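Long-range contacts in putative lipid-transfer protein DIR1 (Arabidopsis thaliana, PDB 2RKN), which probably carries lipids in a hydrophobic pocket and is required for the long-distance signalling of systemic acquired resistance in plants: residues Asp3-Ser8 and Ala41-Tyr46; Pro30-Leu35 and Lys67-Ala72. All coordinates share one frame; numbering follows the deposited sequence.

Contact 1 of 2, residues Asp3-Ser8 and Ala41-Tyr46; sequences DLCGMS and ACLCGY. With LP3 ((7R)-4,7-dihydroxy-N,N,N-trimethyl-10-oxo-3,5,9-trioxa-4-phosphaheptacosan-1-aminium 4-oxide), chain E; LP3 ((7R)-4,7-dihydroxy-N,N,N-trimethyl-10-oxo-3,5,9-trioxa-4-phosphaheptacosan-1-aminium 4-oxide), chain F.
The disulfide between Cys42 and Cys5 is one of the four that hold the all-helical lipid-transfer fold together. It ties the N-terminal loop to helix 40-44, beside the lipid pocket. The CB of Cys42 points at the loop, and SG, anti to the backbone N (chi1 175°), reaches Cys5 SG at 2.0 Å. The chi3 of this bond is -67°. Cys5 itself lies in a type I' turn from Leu4 to Met7. Asp3 OD1, just before the turn, accepts a hydrogen bond from Gly6 N within it, an Asx motif, and is met from above the carboxylate plane.

Leu43 comes next and works on two fronts. Its CG rests 3.7 Å from Cys5 CB, and its CD1 lies 4.1 Å from Met7 SD in one of the two Met7 conformers. The same CD1 touches C26 of one bound lysophospholipid (chain E), while CD2 reaches toward C19 of the other (chain F). Leu43 therefore lies between the loop and both acyl chains. Cys44 points its CB away from the loop. Cys44 SG is bonded to Cys77 SG and sits 3.4 Å from C28, the end of the chain E lipid tail.

Tyr46 is the last residue of the segment. Its backbone N bonds back to Leu43 O. Its CB points toward the loop. The placement of Leu4 against the ring is doubtful, because CD1 sits too close to it. Trp51 of helix 50-55 touches both residues. Tyr46 CB packs on C20 of the chain F lipid, and Cys5 SG lies obliquely to the ring, 3.6 Å from Tyr46 CE1.

Contact 2 of 2, residues Pro30-Leu35 and Lys67-Ala72; sequences PCCTAL and KQCGLA
This is a disulfide cross-link with a small apolar patch beside it, joining helix 29-35 to the turn that follows helix 59-68. It is another of the four disulfides in the all-helical fold of the lipid-transfer family, which belongs to the prolamin clan. Cys32 SG and Cys69 SG are bonded at 2.0 Å, with a chi3 of -74°. Both cysteines point their CB atoms at the other segment. The CA atoms of Cys32 and Cys69 are 5.3 Å apart. No hydrogen bond crosses between the segments, so the join rests on the covalent bond and on apolar packing.

Cys31, next to Cys32, bonds instead to Cys15 of helix 9-15. The adjacent cysteines thus link helix 29-35 to two different parts of the fold. Cys69 lies within the turn that ends helix 59-68. There Gly70 takes a positive phi and closes a Schellman motif, with its N bonded to Lys67 O at 2.8 Å. This turn leads the chain into Leu71, whose CB points back toward helix 29-35.

Leu35 lies about one turn after Cys32 and completes the patch. It is buried and also packs on Leu65 of helix 59-68, on Met7 and on a bound lysophospholipid. Two parts of the side chain take part across the contact. The CD1 methyl of Leu35 comes to 4.1 Å from Cys69 SG, beside the disulfide. The base of the side chain receives Leu71, whose CD1 lies 3.7 Å from Leu35 CB.

Contacts 1 and 2 are two disulfide joins in one small domain, with centres 14 Å apart. Their segments alternate along the chain, so the two cross-links interlock. Helix 29-35 of contact 2 is followed in the chain by helix 40-44 of contact 1. The contacts meet directly where Met7 SD, in one of two conformers, packs on Leu35 CD2 at 3.8 Å. Both border the two bound lysophospholipids: Leu43, Cys44 and Tyr46 belong to their pockets, and the Leu35 side chain comes within about 4 Å of one. Zinc also lies near this junction, with the Met7 side chain about 6 Å and that of Leu35 about 9 Å from a bound zinc ion.

Contact 1 of 2, residues Asp3-Ser8 and Ala41-Tyr46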
loop_
_atom_site.group_PDB
_atom_site.type_symbol
_atom_site.label_atom_id
_atom_site.label_comp_id
_atom_site.label_asym_id
_atom_site.label_seq_id
_atom_site.Cartn_x
_atom_site.Cartn_y
_atom_site.Cartn_z
ATOM N N ASP A 3 9.509 10.085 3.278
ATOM C CA ASP A 3 9.385 9.273 2.026
ATOM C C ASP A 3 9.555 7.837 2.422
ATOM O O ASP A 3 10.653 7.427 2.830
ATOM C CB ASP A 3 10.494 9.631 1.025
ATOM C CG ASP A 3 10.303 8.906 -0.335
ATOM O OD1 ASP A 3 10.528 7.696 -0.444
ATOM O OD2 ASP A 3 9.931 9.582 -1.320
ATOM N N LEU A 4 8.511 7.031 2.298
ATOM C CA LEU A 4 8.715 5.665 2.614
ATOM C C LEU A 4 8.422 4.886 1.356
ATOM O O LEU A 4 7.317 4.818 0.861
ATOM C CB LEU A 4 7.880 5.251 3.791
ATOM C CG LEU A 4 7.964 3.849 4.393
ATOM C CD1 LEU A 4 9.299 3.268 4.406
ATOM C CD2 LEU A 4 7.579 3.974 5.759
ATOM N N CYS A 5 9.523 4.382 0.831
ATOM C CA CYS A 5 9.506 3.608 -0.398
ATOM C C CYS A 5 8.811 4.416 -1.533
ATOM O O CYS A 5 8.078 3.854 -2.324
ATOM C CB CYS A 5 8.753 2.261 -0.181
ATOM S SG CYS A 5 9.538 1.308 1.141
ATOM N N GLY A 6 9.039 5.716 -1.561
ATOM C CA GLY A 6 8.453 6.517 -2.657
ATOM C C GLY A 6 7.119 7.115 -2.359
ATOM O O GLY A 6 6.507 7.706 -3.261
ATOM N N MET A 7 6.562 6.826 -1.151
ATOM C CA MET A 7 5.234 7.348 -0.841
ATOM C C MET A 7 5.303 8.316 0.320
ATOM O O MET A 7 6.051 8.117 1.296
ATOM C CB MET A 7 4.273 6.215 -0.520
ATOM C CG MET A 7 4.206 5.157 -1.633
ATOM S SD MET A 7 3.015 3.869 -1.207
ATOM C CE MET A 7 1.542 4.921 -1.034
ATOM N N SER A 8 4.582 9.419 0.205
ATOM C CA SER A 8 4.535 10.361 1.324
ATOM C C SER A 8 3.535 9.854 2.352
ATOM O O SER A 8 2.769 8.921 2.105
ATOM C CB SER A 8 4.112 11.694 0.798
ATOM O OG SER A 8 2.745 11.529 0.410
ATOM N N ALA A 41 9.509 -3.467 -3.970
ATOM C CA ALA A 41 10.441 -4.290 -3.202
ATOM C C ALA A 41 10.736 -3.633 -1.842
ATOM O O ALA A 41 10.915 -4.324 -0.820
ATOM C CB ALA A 41 11.721 -4.480 -3.992
ATOM N N CYS A 42 10.815 -2.313 -1.820
ATOM C CA CYS A 42 11.029 -1.582 -0.558
ATOM C C CYS A 42 9.840 -1.822 0.361
ATOM O O CYS A 42 10.010 -2.191 1.528
ATOM C CB CYS A 42 11.288 -0.094 -0.925
ATOM S SG CYS A 42 11.443 1.022 0.537
ATOM N N LEU A 43 8.641 -1.712 -0.237
ATOM C CA LEU A 43 7.409 -1.886 0.562
ATOM C C LEU A 43 7.300 -3.295 1.141
ATOM O O LEU A 43 6.908 -3.467 2.331
ATOM C CB LEU A 43 6.133 -1.517 -0.224
ATOM C CG LEU A 43 5.918 -0.024 -0.467
ATOM C CD1 LEU A 43 4.912 0.297 -1.599
ATOM C CD2 LEU A 43 5.502 0.732 0.868
ATOM N N CYS A 44 7.651 -4.296 0.343
ATOM C CA CYS A 44 7.717 -5.678 0.821
ATOM C C CYS A 44 8.585 -5.873 2.058
ATOM O O CYS A 44 8.343 -6.786 2.830
ATOM C CB CYS A 44 8.207 -6.623 -0.287
ATOM S SG CYS A 44 6.893 -6.890 -1.485
ATOM N N GLY A 45 9.596 -5.037 2.216
ATOM C CA GLY A 45 10.447 -5.048 3.404
ATOM C C GLY A 45 9.732 -4.737 4.671
ATOM O O GLY A 45 10.252 -5.023 5.758
ATOM N N TYR A 46 8.498 -4.223 4.579
ATOM C CA TYR A 46 7.742 -3.897 5.768
ATOM C C TYR A 46 6.754 -5.004 6.089
ATOM O O TYR A 46 5.956 -4.853 7.004
ATOM C CB TYR A 46 6.939 -2.579 5.579
ATOM C CG TYR A 46 7.848 -1.373 5.620
ATOM C CD1 TYR A 46 8.562 -0.968 4.508
ATOM C CD2 TYR A 46 8.072 -0.698 6.850
ATOM C CE1 TYR A 46 9.501 0.119 4.585
ATOM C CE2 TYR A 46 8.952 0.371 6.934
ATOM C CZ TYR A 46 9.664 0.788 5.829
ATOM O OH TYR A 46 10.573 1.842 5.855
HETATM C C1 LP3 E . -2.552 11.685 9.213
HETATM C C2 LP3 E . -1.465 11.304 10.146
HETATM C C3 LP3 E . -0.508 10.389 9.474
HETATM C C4 LP3 E . -6.811 13.376 10.273
HETATM C C11 LP3 E . -0.126 8.212 9.560
HETATM C C12 LP3 E . 0.671 7.519 8.469
HETATM C C13 LP3 E . -0.186 6.585 7.616
HETATM C C14 LP3 E . 0.280 5.134 7.719
HETATM C C15 LP3 E . -0.843 4.327 7.107
HETATM C C16 LP3 E . -0.466 2.923 6.705
HETATM C C17 LP3 E . -1.068 2.674 5.330
HETATM C C18 LP3 E . -0.308 1.601 4.587
HETATM C C19 LP3 E . -0.576 1.763 3.099
HETATM C C20 LP3 E . 0.195 0.776 2.280
HETATM C C21 LP3 E . 0.217 1.484 0.951
HETATM C C22 LP3 E . 0.329 0.534 -0.212
HETATM C C23 LP3 E . 1.075 -0.750 0.030
HETATM C C24 LP3 E . 1.308 -1.334 -1.341
HETATM C C25 LP3 E . 2.048 -2.624 -1.206
HETATM C C26 LP3 E . 2.906 -2.740 -2.440
HETATM C C27 LP3 E . 3.337 -4.159 -2.661
HETATM C C28 LP3 E . 4.437 -4.554 -1.695
HETATM O O2 LP3 E . -0.818 12.403 10.528
HETATM O O3 LP3 E . -0.990 9.177 9.299
HETATM O O11 LP3 E . 0.031 7.854 10.712
HETATM O O1P LP3 E . -5.471 12.162 8.054
HETATM O O2P LP3 E . -3.743 13.938 8.329
HETATM O O3P LP3 E . -3.731 11.900 9.820
HETATM O O4P LP3 E . -5.423 13.679 10.156
HETATM P P LP3 E . -4.611 12.921 9.080
HETATM C C1 LP3 F . 3.984 9.584 13.160
HETATM C C2 LP3 F . 3.490 8.316 12.562
HETATM C C3 LP3 F . 4.168 8.049 11.261
HETATM C C4 LP3 F . 5.203 12.675 11.137
HETATM C C11 LP3 F . 4.523 6.336 9.908
HETATM C C12 LP3 F . 4.016 4.933 9.707
HETATM C C13 LP3 F . 4.253 4.430 8.286
HETATM C C14 LP3 F . 3.424 3.159 8.092
HETATM C C15 LP3 F . 4.148 2.236 7.137
HETATM C C16 LP3 F . 3.345 1.035 6.688
HETATM C C17 LP3 F . 3.854 0.549 5.332
HETATM C C18 LP3 F . 3.352 -0.858 5.032
HETATM C C19 LP3 F . 3.326 -1.274 3.565
HETATM C C20 LP3 F . 3.676 -2.759 3.646
HETATM C C21 LP3 F . 2.995 -3.672 2.662
HETATM C C22 LP3 F . 3.216 -5.138 3.035
HETATM C C23 LP3 F . 2.918 -6.182 1.932
HETATM C C24 LP3 F . 2.964 -7.611 2.499
HETATM C C25 LP3 F . 2.565 -8.718 1.509
HETATM C C26 LP3 F . 2.234 -10.083 2.150
HETATM C C27 LP3 F . 1.297 -11.011 1.335
HETATM C C28 LP3 F . 0.613 -12.141 2.109
HETATM O O2 LP3 F . 3.560 7.312 13.431
HETATM O O3 LP3 F . 4.612 6.820 11.127
HETATM O O11 LP3 F . 4.865 6.982 8.938
HETATM O O1P LP3 F . 3.262 12.870 14.012
HETATM O O2P LP3 F . 2.481 12.449 11.723
HETATM O O3P LP3 F . 3.022 10.532 13.177
HETATM O O4P LP3 F . 4.933 11.960 12.329
HETATM P P LP3 F . 3.465 11.959 12.796
#

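Contact 2 of 2, residues Pro30-Leu35 and Lys67-Ala72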
loop_
_atom_site.group_PDB
_atom_site.type_symbol
_atom_site.label_atom_id
_atom_site.label_comp_id
_atom_site.label_asym_id
_atom_site.label_seq_id
_atom_site.Cartn_x
_atom_site.Cartn_y
_atom_site.Cartn_z
ATOM N N PRO A 30 -6.227 8.736 -6.412
ATOM C CA PRO A 30 -4.961 9.233 -5.811
ATOM C C PRO A 30 -4.050 8.137 -5.203
ATOM O O PRO A 30 -2.812 8.190 -5.391
ATOM C CB PRO A 30 -5.454 10.223 -4.759
ATOM C CG PRO A 30 -6.741 10.707 -5.300
ATOM C CD PRO A 30 -7.386 9.439 -5.812
ATOM N N CYS A 31 -4.680 7.092 -4.623
ATOM C CA CYS A 31 -3.868 5.964 -4.179
ATOM C C CYS A 31 -3.168 5.258 -5.356
ATOM O O CYS A 31 -1.955 5.034 -5.304
ATOM C CB CYS A 31 -4.747 4.966 -3.414
ATOM S SG CYS A 31 -3.858 3.381 -3.016
ATOM N N CYS A 32 -3.943 4.904 -6.381
ATOM C CA CYS A 32 -3.359 4.167 -7.487
ATOM C C CYS A 32 -2.307 5.001 -8.197
ATOM O O CYS A 32 -1.289 4.457 -8.634
ATOM C CB CYS A 32 -4.447 3.676 -8.423
ATOM S SG CYS A 32 -5.542 2.418 -7.741
ATOM N N THR A 33 -2.533 6.297 -8.322
ATOM C CA THR A 33 -1.565 7.130 -9.012
ATOM C C THR A 33 -0.232 7.218 -8.243
ATOM O O THR A 33 0.846 7.202 -8.803
ATOM C CB THR A 33 -2.146 8.524 -9.223
ATOM O OG1 THR A 33 -3.289 8.405 -10.106
ATOM C CG2 THR A 33 -1.078 9.441 -9.800
ATOM N N ALA A 34 -0.331 7.318 -6.908
ATOM C CA ALA A 34 0.860 7.394 -6.076
ATOM C C ALA A 34 1.653 6.101 -6.216
ATOM O O ALA A 34 2.866 6.117 -6.273
ATOM C CB ALA A 34 0.430 7.577 -4.608
ATOM N N LEU A 35 0.942 4.959 -6.269
ATOM C CA LEU A 35 1.650 3.681 -6.349
ATOM C C LEU A 35 2.476 3.545 -7.652
ATOM O O LEU A 35 3.429 2.736 -7.699
ATOM C CB LEU A 35 0.626 2.493 -6.333
ATOM C CG LEU A 35 0.155 2.214 -4.926
ATOM C CD1 LEU A 35 -0.741 0.935 -5.080
ATOM C CD2 LEU A 35 1.228 1.948 -3.900
ATOM N N LYS A 67 -2.154 -4.864 -8.459
ATOM C CA LYS A 67 -3.054 -5.497 -9.433
ATOM C C LYS A 67 -4.396 -4.808 -9.409
ATOM O O LYS A 67 -4.908 -4.474 -10.452
ATOM C CB LYS A 67 -3.224 -7.049 -9.223
ATOM C CG LYS A 67 -4.150 -7.827 -10.225
ATOM C CD LYS A 67 -4.586 -9.212 -9.638
ATOM C CE LYS A 67 -5.471 -10.027 -10.560
ATOM N NZ LYS A 67 -4.588 -10.999 -11.326
ATOM N N GLN A 68 -4.910 -4.484 -8.212
ATOM C CA GLN A 68 -6.230 -3.786 -8.141
ATOM C C GLN A 68 -6.197 -2.462 -8.861
ATOM O O GLN A 68 -7.171 -2.053 -9.467
ATOM C CB GLN A 68 -6.679 -3.511 -6.702
ATOM C CG GLN A 68 -7.415 -4.623 -6.066
ATOM C CD GLN A 68 -8.365 -4.063 -4.991
ATOM O OE1 GLN A 68 -7.993 -3.886 -3.836
ATOM N NE2 GLN A 68 -9.585 -3.709 -5.427
ATOM N N CYS A 69 -5.043 -1.830 -8.851
ATOM C CA CYS A 69 -4.846 -0.540 -9.475
ATOM C C CYS A 69 -4.517 -0.642 -10.957
ATOM O O CYS A 69 -4.344 0.382 -11.612
ATOM C CB CYS A 69 -3.764 0.231 -8.712
ATOM S SG CYS A 69 -4.267 0.969 -7.113
ATOM N N GLY A 70 -4.440 -1.863 -11.476
ATOM C CA GLY A 70 -4.201 -2.024 -12.907
ATOM C C GLY A 70 -2.747 -1.801 -13.278
ATOM O O GLY A 70 -2.414 -1.597 -14.458
ATOM N N LEU A 71 -1.863 -1.853 -12.286
ATOM C CA LEU A 71 -0.464 -1.747 -12.560
ATOM C C LEU A 71 -0.062 -3.075 -13.191
ATOM O O LEU A 71 -0.769 -4.083 -13.006
ATOM C CB LEU A 71 0.324 -1.379 -11.290
ATOM C CG LEU A 71 -0.132 0.022 -10.827
ATOM C CD1 LEU A 71 0.452 0.482 -9.467
ATOM C CD2 LEU A 71 0.204 1.050 -11.891
ATOM N N ALA A 72 1.038 -3.064 -13.955
ATOM C CA ALA A 72 1.505 -4.262 -14.695
ATOM C C ALA A 72 2.440 -5.050 -13.814
ATOM O O ALA A 72 2.510 -6.280 -13.898
ATOM C CB ALA A 72 2.197 -3.883 -16.012
#